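Local coordinates for protein cypemycin cysteine dehydrogenase (decarboxylating) (Streptomyces sp, PDB 6JDD) that carries out the FAD-dependent oxidative decarboxylation of the C-terminal cysteine of the precursor peptide in cypemycin biosynthesis, at residues Phe90-Pro94 and Phe170-Leu176. Sequence-based numbering, arbitrary orientation.
Sequences FLVFP and FNLPGAL
In the Rossmann-like core of this flavoprotein, Leu91 and Phe93, on a central strand of the parallel sheet, meet the first turn of the C-terminal helix 172-185, which packs across one face of that sheet. Strand 90-92 and helix 172-176 run roughly antiparallel, at 150°, with their axes 9.9 Å apart at closest approach. The rings of Phe93 and Phe170 form an offset stack, centroids 4.2 Å apart and planes 6° from parallel, each placing its CE1 over the rim of the other ring. Phe93 has CG anti to the backbone N (chi1 -175°), which carries its ring across to the start of the helix. There the backbone N of Asn171 lies at the ring edge, 3.8 Å from CE1 of Phe93, while CB of Leu172 makes an off-centre CH-pi contact, 4.2 Å from the Phe93 centroid. Pro94, which follows a cis peptide bond, rests its CB 3.8 Å from CD1 of Phe170, the two side chains lying side by side. Two residues before Phe93, Leu91 points at the helix and divides its methyls: CD1 meets CD1 of Leu172 at 3.6 Å, the two side chains crossing at about a right angle, and CD2 reaches CB of Ala175. Asn171 is the N-cap; its OD1 accepts from Gly174 N at 2.8 Å, the donor standing above the carbonyl plane, and its ND2 is hydrogen-bonded to Pro153 O. The two segments share no hydrogen bond and meet through apolar and aromatic groups; Val24 and Leu31 of helix 24-34 pack beside them. The Pro94 side chain lies about 7 Å from a bound FAD, which puts this end of the contact near the cofactor, within the helix-on-sheet layering of a Rossmann-like alpha/beta fold.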
loop_
_atom_site.group_PDB
_atom_site.type_symbol
_atom_site.label_atom_id
_atom_site.label_comp_id
_atom_site.label_asym_id
_atom_site.label_seq_id
_atom_site.Cartn_x
_atom_site.Cartn_y
_atom_site.Cartn_z
ATOM N N PHE A 90 -25.686 28.076 -15.021
ATOM C CA PHE A 90 -25.261 26.848 -14.313
ATOM C C PHE A 90 -26.370 25.818 -14.449
ATOM O O PHE A 90 -27.489 26.107 -14.076
ATOM C CB PHE A 90 -24.975 27.141 -12.846
ATOM C CG PHE A 90 -23.791 28.031 -12.632
ATOM C CD1 PHE A 90 -23.891 29.395 -12.797
ATOM C CD2 PHE A 90 -22.562 27.490 -12.313
ATOM C CE1 PHE A 90 -22.788 30.211 -12.614
ATOM C CE2 PHE A 90 -21.465 28.311 -12.107
ATOM C CZ PHE A 90 -21.579 29.669 -12.263
ATOM N N LEU A 91 -26.059 24.692 -15.070
ATOM C CA LEU A 91 -27.046 23.616 -15.309
ATOM C C LEU A 91 -26.614 22.442 -14.442
ATOM O O LEU A 91 -25.505 21.984 -14.618
ATOM C CB LEU A 91 -27.110 23.232 -16.793
ATOM C CG LEU A 91 -27.144 24.400 -17.775
ATOM C CD1 LEU A 91 -26.990 23.915 -19.212
ATOM C CD2 LEU A 91 -28.433 25.206 -17.634
ATOM N N VAL A 92 -27.468 22.000 -13.535
ATOM C CA VAL A 92 -27.247 20.757 -12.755
ATOM C C VAL A 92 -27.907 19.603 -13.519
ATOM O O VAL A 92 -29.115 19.501 -13.534
ATOM C CB VAL A 92 -27.750 20.921 -11.314
ATOM C CG1 VAL A 92 -27.341 19.744 -10.446
ATOM C CG2 VAL A 92 -27.239 22.221 -10.703
ATOM N N PHE A 93 -27.087 18.795 -14.174
ATOM C CA PHE A 93 -27.492 17.927 -15.302
ATOM C C PHE A 93 -26.707 16.631 -15.230
ATOM O O PHE A 93 -25.519 16.638 -15.529
ATOM C CB PHE A 93 -27.218 18.640 -16.626
ATOM C CG PHE A 93 -27.700 17.891 -17.839
ATOM C CD1 PHE A 93 -29.052 17.703 -18.060
ATOM C CD2 PHE A 93 -26.802 17.370 -18.745
ATOM C CE1 PHE A 93 -29.504 17.001 -19.162
ATOM C CE2 PHE A 93 -27.258 16.672 -19.850
ATOM C CZ PHE A 93 -28.607 16.485 -20.061
ATOM N N PRO A 94 -27.267 15.525 -14.706
ATOM C CA PRO A 94 -28.503 15.542 -13.932
ATOM C C PRO A 94 -28.344 15.993 -12.475
ATOM O O PRO A 94 -27.226 16.144 -12.011
ATOM C CB PRO A 94 -28.864 14.065 -13.917
ATOM C CG PRO A 94 -27.534 13.394 -13.789
ATOM C CD PRO A 94 -26.645 14.204 -14.709
ATOM N N PHE A 170 -34.551 15.668 -16.903
ATOM C CA PHE A 170 -33.291 15.406 -17.662
ATOM C C PHE A 170 -33.403 15.925 -19.100
ATOM O O PHE A 170 -33.545 15.143 -20.040
ATOM C CB PHE A 170 -32.908 13.922 -17.666
ATOM C CG PHE A 170 -31.481 13.705 -18.083
ATOM C CD1 PHE A 170 -30.448 14.328 -17.389
ATOM C CD2 PHE A 170 -31.174 12.906 -19.174
ATOM C CE1 PHE A 170 -29.134 14.134 -17.765
ATOM C CE2 PHE A 170 -29.858 12.706 -19.546
ATOM C CZ PHE A 170 -28.848 13.336 -18.847
ATOM N N ASN A 171 -33.316 17.236 -19.254
ATOM C CA ASN A 171 -33.757 17.925 -20.484
ATOM C C ASN A 171 -32.797 19.082 -20.741
ATOM O O ASN A 171 -33.110 20.204 -20.288
ATOM C CB ASN A 171 -35.201 18.389 -20.306
ATOM C CG ASN A 171 -35.719 19.166 -21.497
ATOM O OD1 ASN A 171 -34.976 19.421 -22.443
ATOM N ND2 ASN A 171 -36.981 19.555 -21.448
ATOM N N LEU A 172 -31.702 18.846 -21.463
ATOM C CA LEU A 172 -30.716 19.930 -21.732
ATOM C C LEU A 172 -31.301 20.999 -22.664
ATOM O O LEU A 172 -31.164 22.194 -22.401
ATOM C CB LEU A 172 -29.420 19.344 -22.295
ATOM C CG LEU A 172 -28.308 20.354 -22.563
ATOM C CD1 LEU A 172 -27.951 21.122 -21.324
ATOM C CD2 LEU A 172 -27.074 19.667 -23.075
ATOM N N PRO A 173 -31.960 20.656 -23.797
ATOM C CA PRO A 173 -32.521 21.715 -24.654
ATOM C C PRO A 173 -33.472 22.668 -23.891
ATOM O O PRO A 173 -33.310 23.902 -23.974
ATOM C CB PRO A 173 -33.230 20.922 -25.760
ATOM C CG PRO A 173 -32.493 19.582 -25.783
ATOM C CD PRO A 173 -32.181 19.294 -24.333
ATOM N N GLY A 174 -34.396 22.096 -23.109
ATOM C CA GLY A 174 -35.279 22.866 -22.211
ATOM C C GLY A 174 -34.485 23.698 -21.215
ATOM O O GLY A 174 -34.835 24.883 -20.991
ATOM N N ALA A 175 -33.444 23.121 -20.626
ATOM C CA ALA A 175 -32.616 23.849 -19.649
ATOM C C ALA A 175 -32.011 25.061 -20.379
ATOM O O ALA A 175 -31.884 26.141 -19.780
ATOM C CB ALA A 175 -31.589 22.936 -19.006
ATOM N N LEU A 176 -31.610 24.907 -21.628
ATOM C CA LEU A 176 -30.875 26.001 -22.334
ATOM C C LEU A 176 -31.854 27.143 -22.595
ATOM O O LEU A 176 -31.474 28.341 -22.423
ATOM C CB LEU A 176 -30.301 25.471 -23.653
ATOM C CG LEU A 176 -29.114 24.521 -23.538
ATOM C CD1 LEU A 176 -28.885 23.813 -24.863
ATOM C CD2 LEU A 176 -27.862 25.267 -23.111
#